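Local coordinates for glycoside hydrolase family 16 protein (Akkermansia muciniphila, PDB 6T2N), which probably acts as an endo-beta-galactosidase that cleaves inside the O-glycan chains of mucin and so helps to start mucin breakdown in the human gut, at residues 80-85 / 126-131; 89-94 / 105-110; 184-189 / 278-283. All coordinates share one frame; numbering follows the deposited sequence.

Contact 1 of 3, residues 80-85 / 126-131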
loop_
_atom_site.group_PDB
_atom_site.type_symbol
_atom_site.label_atom_id
_atom_site.label_comp_id
_atom_site.label_asym_id
_atom_site.label_seq_id
_atom_site.Cartn_x
_atom_site.Cartn_y
_atom_site.Cartn_z
ATOM N N GLN A 80 6.545 13.979 6.844
ATOM C CA GLN A 80 7.533 14.816 7.556
ATOM C C GLN A 80 7.738 14.375 9.024
ATOM O O GLN A 80 8.656 14.882 9.668
ATOM C CB GLN A 80 7.013 16.236 7.383
ATOM C CG GLN A 80 7.894 17.252 8.050
ATOM C CD GLN A 80 7.522 18.617 7.564
ATOM O OE1 GLN A 80 6.577 18.739 6.809
ATOM N NE2 GLN A 80 8.230 19.631 8.030
ATOM N N GLY A 81 6.891 13.489 9.551
ATOM C CA GLY A 81 6.957 12.969 10.927
ATOM C C GLY A 81 7.620 11.601 11.010
ATOM O O GLY A 81 7.971 11.189 12.119
ATOM N N SER A 82 7.833 10.928 9.880
ATOM C CA SER A 82 8.480 9.600 9.774
ATOM C C SER A 82 9.908 9.652 10.287
ATOM O O SER A 82 10.491 10.749 10.325
ATOM C CB SER A 82 8.461 9.165 8.349
ATOM O OG SER A 82 9.493 9.811 7.607
ATOM N N GLN A 83 10.438 8.506 10.698
ATOM C CA GLN A 83 11.768 8.391 11.351
ATOM C C GLN A 83 12.676 7.472 10.543
ATOM O O GLN A 83 13.809 7.246 11.022
ATOM C CB GLN A 83 11.658 7.765 12.736
ATOM C CG GLN A 83 11.081 8.661 13.815
ATOM C CD GLN A 83 10.537 7.839 14.959
ATOM O OE1 GLN A 83 9.740 6.948 14.783
ATOM N NE2 GLN A 83 10.953 8.101 16.164
ATOM N N GLN A 84 12.201 6.891 9.436
ATOM C CA GLN A 84 12.975 5.882 8.668
ATOM C C GLN A 84 13.379 6.412 7.287
ATOM O O GLN A 84 12.671 7.286 6.761
ATOM C CB GLN A 84 12.187 4.587 8.501
ATOM C CG GLN A 84 11.359 4.550 7.225
ATOM C CD GLN A 84 10.100 5.385 7.293
ATOM O OE1 GLN A 84 9.721 5.938 8.342
ATOM N NE2 GLN A 84 9.414 5.448 6.159
ATOM N N THR A 85 14.481 5.842 6.749
ATOM C CA THR A 85 14.925 5.891 5.317
ATOM C C THR A 85 14.843 4.473 4.737
ATOM O O THR A 85 14.967 3.514 5.497
ATOM C CB THR A 85 16.312 6.519 5.168
ATOM O OG1 THR A 85 16.511 6.775 3.785
ATOM C CG2 THR A 85 17.417 5.628 5.647
ATOM N N LYS A 126 19.864 14.952 6.460
ATOM C CA LYS A 126 21.035 14.191 5.954
ATOM C C LYS A 126 20.782 12.711 6.238
ATOM O O LYS A 126 20.754 11.899 5.299
ATOM C CB LYS A 126 22.354 14.695 6.544
ATOM C CG LYS A 126 23.583 14.356 5.700
ATOM C CD LYS A 126 24.880 15.106 6.071
ATOM C CE LYS A 126 26.038 14.822 5.126
ATOM N NZ LYS A 126 27.259 14.420 5.861
ATOM N N PHE A 127 20.587 12.397 7.509
ATOM C CA PHE A 127 20.485 11.019 8.055
ATOM C C PHE A 127 19.098 10.791 8.647
ATOM O O PHE A 127 18.459 11.756 9.092
ATOM C CB PHE A 127 21.524 10.814 9.163
ATOM C CG PHE A 127 22.955 10.818 8.704
ATOM C CD1 PHE A 127 23.543 9.668 8.192
ATOM C CD2 PHE A 127 23.724 11.969 8.800
ATOM C CE1 PHE A 127 24.875 9.672 7.797
ATOM C CE2 PHE A 127 25.055 11.971 8.408
ATOM C CZ PHE A 127 25.631 10.820 7.916
ATOM N N MET A 128 18.652 9.541 8.672
ATOM C CA MET A 128 17.473 9.105 9.454
ATOM C C MET A 128 17.978 8.116 10.487
ATOM O O MET A 128 18.921 7.403 10.170
ATOM C CB MET A 128 16.454 8.444 8.528
ATOM C CG MET A 128 15.586 9.454 7.764
ATOM S SD MET A 128 14.559 10.401 8.883
ATOM C CE MET A 128 13.079 10.544 7.892
ATOM N N PRO A 129 17.435 8.028 11.731
ATOM C CA PRO A 129 17.660 6.835 12.561
ATOM C C PRO A 129 16.832 5.821 11.768
ATOM O O PRO A 129 16.117 6.283 10.876
ATOM C CB PRO A 129 17.099 7.240 13.931
ATOM C CG PRO A 129 16.028 8.258 13.621
ATOM C CD PRO A 129 16.471 8.955 12.351
ATOM N N TYR A 130 16.777 4.536 12.067
ATOM C CA TYR A 130 15.698 3.672 11.379
ATOM C C TYR A 130 15.685 3.590 9.815
ATOM O O TYR A 130 15.448 4.516 9.078
ATOM C CB TYR A 130 14.217 4.039 11.623
ATOM C CG TYR A 130 13.783 3.832 13.058
ATOM C CD1 TYR A 130 13.627 2.535 13.625
ATOM C CD2 TYR A 130 13.809 4.906 13.913
ATOM C CE1 TYR A 130 13.421 2.328 15.002
ATOM C CE2 TYR A 130 13.621 4.717 15.294
ATOM C CZ TYR A 130 13.426 3.428 15.839
ATOM O OH TYR A 130 13.238 3.368 17.191
ATOM N N THR A 131 16.058 2.348 9.370
ATOM C CA THR A 131 16.026 1.867 7.969
ATOM C C THR A 131 14.841 0.923 7.926
ATOM O O THR A 131 14.489 0.369 8.978
ATOM C CB THR A 131 17.368 1.218 7.603
ATOM O OG1 THR A 131 17.646 0.224 8.581
ATOM C CG2 THR A 131 18.529 2.183 7.634
#
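Met128 turns its thioether onto the backbone of Ser82, Gln83 and Gln84. The segments meet at a parallel beta bridge, Thr85 with Thr131, in a mixed sheet of the beta-sandwich (jelly-roll) fold of family 16. The Met128 chain leaves beside its backbone N (chi1 -81°) and is bent at chi2 and chi3. Met128 CE then lies 3.5 Å from Gln84 O. The same Met128 methyl is 3.6 Å from Ser82 O, and Met128 SD rests against Gln83 C. Met128 CB lies 3.9 Å from Thr85 CB, and Met128 CG packs there too. With an alanine in place of Met128, the backbone from Ser82 to Gln84 would probably lose its apolar neighbour, leaving a gap beside Thr85.

Tyr130 meets Gln83 with its CB and ring edge. Tyr130 CD2 touches Gln83 CB at 3.8 Å, and Gln83 O lies at the ring edge, in plane.

The backbones join at Thr85, where strand 85-86 begins alongside strand 127-136. Thr85 N donates to Tyr130 O at 2.8 Å, though the place of that oxygen is less sure. Beyond it, the CA-H of Thr131 points at Thr85 O, with Thr131 CA and Thr85 O 3.2 Å apart. The CG2 methyls of Thr85 and Thr131 lie 4.1 Å from each other.

Outside partners place the Tyr130 ring further: its OH bonds to Pro284 O, and Tyr290 meets it edge-to-face. The glutamine amides bond to neighbouring parts of the fold. Gln83 OE1 takes the N-H of Ala283, and Gln84 OE1 that of Val275 on strand 267-275.

Contact 2 of 3, residues 89-94 / 105-110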
loop_
_atom_site.group_PDB
_atom_site.type_symbol
_atom_site.label_atom_id
_atom_site.label_comp_id
_atom_site.label_asym_id
_atom_site.label_seq_id
_atom_site.Cartn_x
_atom_site.Cartn_y
_atom_site.Cartn_z
ATOM N N ARG A 89 18.657 -3.044 0.226
ATOM C CA ARG A 89 19.613 -3.909 0.968
ATOM C C ARG A 89 18.882 -5.082 1.584
ATOM O O ARG A 89 17.819 -4.917 2.135
ATOM C CB ARG A 89 20.218 -3.139 2.148
ATOM C CG ARG A 89 21.136 -1.974 1.780
ATOM C CD ARG A 89 21.644 -1.238 2.998
ATOM N NE ARG A 89 20.607 -1.027 3.994
ATOM C CZ ARG A 89 20.748 -1.089 5.323
ATOM N NH1 ARG A 89 21.907 -1.379 5.887
ATOM N NH2 ARG A 89 19.701 -0.859 6.104
ATOM N N PRO A 90 19.392 -6.323 1.574
ATOM C CA PRO A 90 18.515 -7.428 2.012
ATOM C C PRO A 90 18.189 -7.165 3.563
ATOM O O PRO A 90 17.633 -8.002 4.320
ATOM C CB PRO A 90 19.496 -8.615 1.784
ATOM C CG PRO A 90 20.406 -8.121 0.665
ATOM C CD PRO A 90 20.727 -6.716 1.087
ATOM N N LYS A 91 18.895 -6.388 4.202
ATOM C CA LYS A 91 18.891 -6.087 5.695
ATOM C C LYS A 91 17.456 -5.733 5.986
ATOM O O LYS A 91 16.944 -6.303 6.993
ATOM C CB LYS A 91 19.926 -5.034 6.158
ATOM C CG LYS A 91 19.886 -4.678 7.653
ATOM C CD LYS A 91 20.977 -3.726 8.170
ATOM C CE LYS A 91 21.027 -3.707 9.689
ATOM N NZ LYS A 91 21.551 -2.425 10.217
ATOM N N ASN A 92 16.914 -4.915 5.062
ATOM C CA ASN A 92 15.519 -4.362 5.013
ATOM C C ASN A 92 14.567 -5.165 4.092
ATOM O O ASN A 92 13.355 -5.134 4.360
ATOM C CB ASN A 92 15.575 -2.891 4.609
ATOM C CG ASN A 92 16.505 -2.066 5.500
ATOM O OD1 ASN A 92 17.429 -1.420 5.011
ATOM N ND2 ASN A 92 16.247 -2.043 6.809
ATOM N N MET A 93 15.061 -5.930 3.098
ATOM C CA MET A 93 14.268 -6.542 1.990
ATOM C C MET A 93 14.798 -7.913 1.571
ATOM O O MET A 93 15.905 -7.973 0.997
ATOM C CB MET A 93 14.399 -5.657 0.753
ATOM C CG MET A 93 13.083 -5.245 0.156
ATOM S SD MET A 93 13.316 -3.800 -0.903
ATOM C CE MET A 93 14.002 -4.652 -2.323
ATOM N N ARG A 94 14.036 -8.989 1.740
ATOM C CA ARG A 94 14.531 -10.346 1.356
ATOM C C ARG A 94 13.419 -11.383 1.530
ATOM O O ARG A 94 12.451 -11.086 2.282
ATOM C CB ARG A 94 15.680 -10.750 2.277
ATOM C CG ARG A 94 15.273 -10.509 3.756
ATOM C CD ARG A 94 16.443 -11.201 4.676
ATOM N NE ARG A 94 16.153 -11.261 6.099
ATOM C CZ ARG A 94 16.033 -10.251 6.916
ATOM N NH1 ARG A 94 16.417 -9.100 6.537
ATOM N NH2 ARG A 94 15.805 -10.440 8.183
ATOM N N HIS A 105 15.041 -1.606 11.140
ATOM C CA HIS A 105 16.239 -1.631 12.011
ATOM C C HIS A 105 16.468 -0.217 12.509
ATOM O O HIS A 105 16.620 0.662 11.642
ATOM C CB HIS A 105 17.513 -2.043 11.256
ATOM C CG HIS A 105 17.508 -3.421 10.726
ATOM N ND1 HIS A 105 17.870 -4.470 11.494
ATOM C CD2 HIS A 105 17.192 -3.911 9.507
ATOM C CE1 HIS A 105 17.773 -5.572 10.777
ATOM N NE2 HIS A 105 17.371 -5.260 9.552
ATOM N N PHE A 106 16.534 -0.034 13.825
ATOM C CA PHE A 106 17.110 1.177 14.447
ATOM C C PHE A 106 18.577 1.260 13.994
ATOM O O PHE A 106 19.354 0.462 14.443
ATOM C CB PHE A 106 16.963 1.101 15.960
ATOM C CG PHE A 106 17.678 2.217 16.648
ATOM C CD1 PHE A 106 17.089 3.464 16.721
ATOM C CD2 PHE A 106 18.957 2.037 17.161
ATOM C CE1 PHE A 106 17.764 4.510 17.345
ATOM C CE2 PHE A 106 19.624 3.088 17.769
ATOM C CZ PHE A 106 19.030 4.324 17.850
ATOM N N GLU A 107 18.923 2.174 13.089
ATOM C CA GLU A 107 20.253 2.216 12.432
ATOM C C GLU A 107 20.378 3.545 11.665
ATOM O O GLU A 107 19.661 3.771 10.676
ATOM C CB GLU A 107 20.429 0.991 11.544
ATOM C CG GLU A 107 21.274 1.287 10.330
ATOM C CD GLU A 107 21.346 0.173 9.305
ATOM O OE1 GLU A 107 20.315 -0.505 9.068
ATOM O OE2 GLU A 107 22.408 0.009 8.714
ATOM N N LYS A 108 21.238 4.439 12.130
ATOM C CA LYS A 108 21.419 5.759 11.490
ATOM C C LYS A 108 22.002 5.518 10.109
ATOM O O LYS A 108 22.995 4.792 10.011
ATOM C CB LYS A 108 22.338 6.629 12.335
ATOM C CG LYS A 108 22.645 8.003 11.771
ATOM C CD LYS A 108 23.433 8.806 12.755
ATOM C CE LYS A 108 23.951 10.103 12.188
ATOM N NZ LYS A 108 24.954 10.695 13.107
ATOM N N PHE A 109 21.419 6.130 9.090
ATOM C CA PHE A 109 21.711 5.779 7.679
ATOM C C PHE A 109 21.378 6.976 6.797
ATOM O O PHE A 109 20.355 7.631 7.041
ATOM C CB PHE A 109 20.929 4.525 7.289
ATOM C CG PHE A 109 21.331 3.879 5.991
ATOM C CD1 PHE A 109 20.737 4.251 4.800
ATOM C CD2 PHE A 109 22.279 2.864 5.960
ATOM C CE1 PHE A 109 21.067 3.622 3.604
ATOM C CE2 PHE A 109 22.613 2.244 4.761
ATOM C CZ PHE A 109 21.984 2.604 3.583
ATOM N N ALA A 110 22.255 7.271 5.838
ATOM C CA ALA A 110 22.167 8.499 5.018
ATOM C C ALA A 110 20.953 8.398 4.089
ATOM O O ALA A 110 20.668 7.284 3.611
ATOM C CB ALA A 110 23.450 8.722 4.274
#
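Lys91 lays its side chain over one face of the His105 ring. Lys91 CE sits 3.6 Å from the His105 ring centroid, almost on the ring normal, a CH-pi contact. With CG anti to the backbone N (chi1 177°), the extended Lys91 chain runs across the imidazole toward Glu107. There it joins Arg89 and Glu107 in a salt-bridge network. The network lies beside the antiparallel hairpin of strands 93-96 and 99-104, and ties the turn before it to the segment after it.

Arg89 grips the Glu107 carboxylate end-on. Arg89 NH2 reaches Glu107 OE1 at 3.0 Å, nearly straight and in the guanidinium plane, but from above the carboxylate plane. Arg89 NH1 reaches Glu107 OE2 at 3.2 Å on its syn side. The two planes stand 57° apart, so the pair is twisted. Lys91 NZ also bonds to Glu107 OE1, although its exact place is uncertain. Glu107 OE1 is also hydrogen-bonded with Thr131 OG1. The two positive groups would probably help keep the carboxylate ionised.

The guanidinium is held from other sides too. Phe109 CE2 lies over one face, toward the rim. The Phe109 ring centroid is 4.5 Å from Arg89 CZ, an off-centre cation-pi contact. Arg89 NH2 also donates to Asn92 OD1 at 2.6 Å, and Thr87 OG1 binds both Arg89 NE and that same OD1.

His105 is fixed at its edge. His105 NE2 donates to Lys91 O at 2.8 Å, in the ring plane but well above the carbonyl plane. Arg94 NH1 reaches the same Lys91 O at 2.9 Å, from the opposite face of the carbonyl.

Contact 3 of 3, residues 184-189 / 278-283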
loop_
_atom_site.group_PDB
_atom_site.type_symbol
_atom_site.label_atom_id
_atom_site.label_comp_id
_atom_site.label_asym_id
_atom_site.label_seq_id
_atom_site.Cartn_x
_atom_site.Cartn_y
_atom_site.Cartn_z
ATOM N N GLU A 184 -3.613 -0.292 7.037
ATOM C CA GLU A 184 -2.719 0.539 7.861
ATOM C C GLU A 184 -2.989 0.216 9.322
ATOM O O GLU A 184 -4.171 0.040 9.685
ATOM C CB GLU A 184 -2.972 1.997 7.549
ATOM C CG GLU A 184 -2.436 2.410 6.205
ATOM C CD GLU A 184 -2.853 3.820 5.882
ATOM O OE1 GLU A 184 -4.106 4.131 5.924
ATOM O OE2 GLU A 184 -1.945 4.608 5.677
ATOM N N ASN A 185 -1.925 0.094 10.113
ATOM C CA ASN A 185 -1.993 -0.335 11.535
ATOM C C ASN A 185 -1.131 0.655 12.282
ATOM O O ASN A 185 -0.132 1.005 11.661
ATOM C CB ASN A 185 -1.472 -1.769 11.660
ATOM C CG ASN A 185 -1.427 -2.301 13.073
ATOM O OD1 ASN A 185 -2.455 -2.449 13.743
ATOM N ND2 ASN A 185 -0.220 -2.597 13.529
ATOM N N ILE A 186 -1.451 1.086 13.503
ATOM C CA ILE A 186 -0.434 1.907 14.231
ATOM C C ILE A 186 -0.261 1.427 15.679
ATOM O O ILE A 186 -1.269 0.994 16.277
ATOM C CB ILE A 186 -0.750 3.406 14.106
ATOM C CG1 ILE A 186 -2.157 3.734 14.614
ATOM C CG2 ILE A 186 -0.544 3.904 12.664
ATOM C CD1 ILE A 186 -2.357 5.211 14.918
ATOM N N SER A 187 0.978 1.501 16.194
ATOM C CA SER A 187 1.446 1.013 17.523
ATOM C C SER A 187 0.411 1.143 18.649
ATOM O O SER A 187 0.258 0.170 19.417
ATOM C CB SER A 187 2.632 1.773 17.939
ATOM O OG SER A 187 3.416 2.056 16.821
ATOM N N GLN A 188 -0.120 2.351 18.859
ATOM C CA GLN A 188 -1.166 2.662 19.866
ATOM C C GLN A 188 -2.459 2.397 19.105
ATOM O O GLN A 188 -2.647 3.081 18.111
ATOM C CB GLN A 188 -0.904 4.068 20.448
ATOM C CG GLN A 188 -1.424 5.269 19.673
ATOM C CD GLN A 188 -0.810 5.503 18.307
ATOM O OE1 GLN A 188 -0.131 4.646 17.747
ATOM N NE2 GLN A 188 -1.063 6.675 17.732
ATOM N N GLN A 189 -3.214 1.348 19.435
ATOM C CA GLN A 189 -4.228 0.693 18.536
ATOM C C GLN A 189 -3.589 -0.349 17.609
ATOM O O GLN A 189 -3.783 -0.296 16.390
ATOM C CB GLN A 189 -4.983 1.698 17.654
ATOM C CG GLN A 189 -5.785 2.716 18.444
ATOM C CD GLN A 189 -6.621 3.596 17.558
ATOM O OE1 GLN A 189 -6.123 4.444 16.785
ATOM N NE2 GLN A 189 -7.914 3.413 17.713
ATOM N N THR A 278 3.464 11.932 11.851
ATOM C CA THR A 278 2.851 13.049 12.638
ATOM C C THR A 278 1.731 12.461 13.524
ATOM O O THR A 278 1.511 12.925 14.661
ATOM C CB THR A 278 2.367 14.155 11.685
ATOM O OG1 THR A 278 1.593 13.469 10.701
ATOM C CG2 THR A 278 3.466 14.939 10.988
ATOM N N TRP A 279 1.034 11.444 13.026
ATOM C CA TRP A 279 0.228 10.568 13.907
ATOM C C TRP A 279 0.677 9.142 13.694
ATOM O O TRP A 279 0.545 8.612 12.582
ATOM C CB TRP A 279 -1.295 10.718 13.803
ATOM C CG TRP A 279 -1.859 10.855 15.186
ATOM C CD1 TRP A 279 -2.060 9.856 16.101
ATOM C CD2 TRP A 279 -2.153 12.096 15.858
ATOM N NE1 TRP A 279 -2.517 10.381 17.277
ATOM C CE2 TRP A 279 -2.581 11.752 17.163
ATOM C CE3 TRP A 279 -2.124 13.446 15.474
ATOM C CZ2 TRP A 279 -2.980 12.721 18.086
ATOM C CZ3 TRP A 279 -2.514 14.390 16.395
ATOM C CH2 TRP A 279 -2.935 14.034 17.680
ATOM N N CYS A 280 1.285 8.689 14.774
ATOM C CA CYS A 280 1.843 7.363 15.090
ATOM C C CYS A 280 2.829 7.708 16.211
ATOM O O CYS A 280 3.727 8.528 15.967
ATOM C CB CYS A 280 2.474 6.646 13.888
ATOM S SG CYS A 280 2.683 4.844 14.113
ATOM N N GLU A 281 2.599 7.261 17.434
ATOM C CA GLU A 281 3.741 7.018 18.337
ATOM C C GLU A 281 5.055 7.056 17.535
ATOM O O GLU A 281 5.219 6.366 16.505
ATOM C CB GLU A 281 3.587 5.650 19.014
ATOM C CG GLU A 281 2.903 5.717 20.371
ATOM C CD GLU A 281 2.714 4.347 20.973
ATOM O OE1 GLU A 281 3.083 3.365 20.309
ATOM O OE2 GLU A 281 2.186 4.268 22.092
ATOM N N LYS A 282 6.031 7.780 18.019
ATOM C CA LYS A 282 7.365 7.708 17.384
ATOM C C LYS A 282 8.104 6.521 18.030
ATOM O O LYS A 282 7.820 6.163 19.164
ATOM C CB LYS A 282 7.950 9.128 17.404
ATOM C CG LYS A 282 6.983 10.170 16.808
ATOM C CD LYS A 282 7.383 10.780 15.471
ATOM C CE LYS A 282 8.712 11.530 15.597
ATOM N NZ LYS A 282 9.198 12.173 14.343
ATOM N N ALA A 283 8.910 5.817 17.262
ATOM C CA ALA A 283 9.748 4.710 17.747
ATOM C C ALA A 283 10.790 5.227 18.755
ATOM O O ALA A 283 11.169 6.384 18.727
ATOM C CB ALA A 283 10.375 4.088 16.540
#
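Ile186 and Cys280 make the close-packed part of this contact. SG of Cys280 lies 3.7 Å from Ile186 CG2 and about as far from its CB. The thiol reaches this spot because SG stands opposite its own backbone N (chi1 -162°). Cys280 is buried, and Trp161 of strand 160-168 packs on it as well. Ser187 OG sits 4.0 Å from Cys280 SG, but its stronger partner is the backbone N-H of Gly159.

Both segments belong to loops that follow strands of the family 16 beta-sandwich (jelly roll), 183-184 and 267-275. Segment 184-189 begins with Glu184, the last residue of the Glu-x-Asp-x-x-Glu signature, which in relatives carries the catalytic carboxylates. The loop leaving this signature packs on the loop after strand 267-275. The loops share no hydrogen bond, and side-chain packing joins them.

The outer side is looser. Gln188 bends at chi2 (-65°) and brings its NE2 to the edge of the Trp279 indole, 3.7 Å from Trp279 CD1. The amide and ring planes are 20° apart, while the two side chains cross at about a right angle. Trp279 is exposed to solvent. Glu281 slides past Gln188 in the opposite direction, with Glu281 OE2 3.5 Å from Gln188 CB, and its side chain also rests on Lys158.

In the fold
Contact 2 is nested within the loop closed by contact 1, and contact 3 follows both along the chain. Contacts 1 and 2 have centres about 11 Å apart and share the mixed sheet, in which strands 127-136 and 109-110 are neighbours. Thr131 is the joint: its backbone N bonds to His105 O. Contact 3 lies about 15 Å from contact 1, centre to centre. Lys282 NZ reaches Gly81 O, which links the loop after strand 267-275 to segment 80-85. Contacts 2 and 3 do not touch. Contact 1 thus touches both the charged network of contact 2 and the 278-283 loop of contact 3, which packs on the loop leaving the signature.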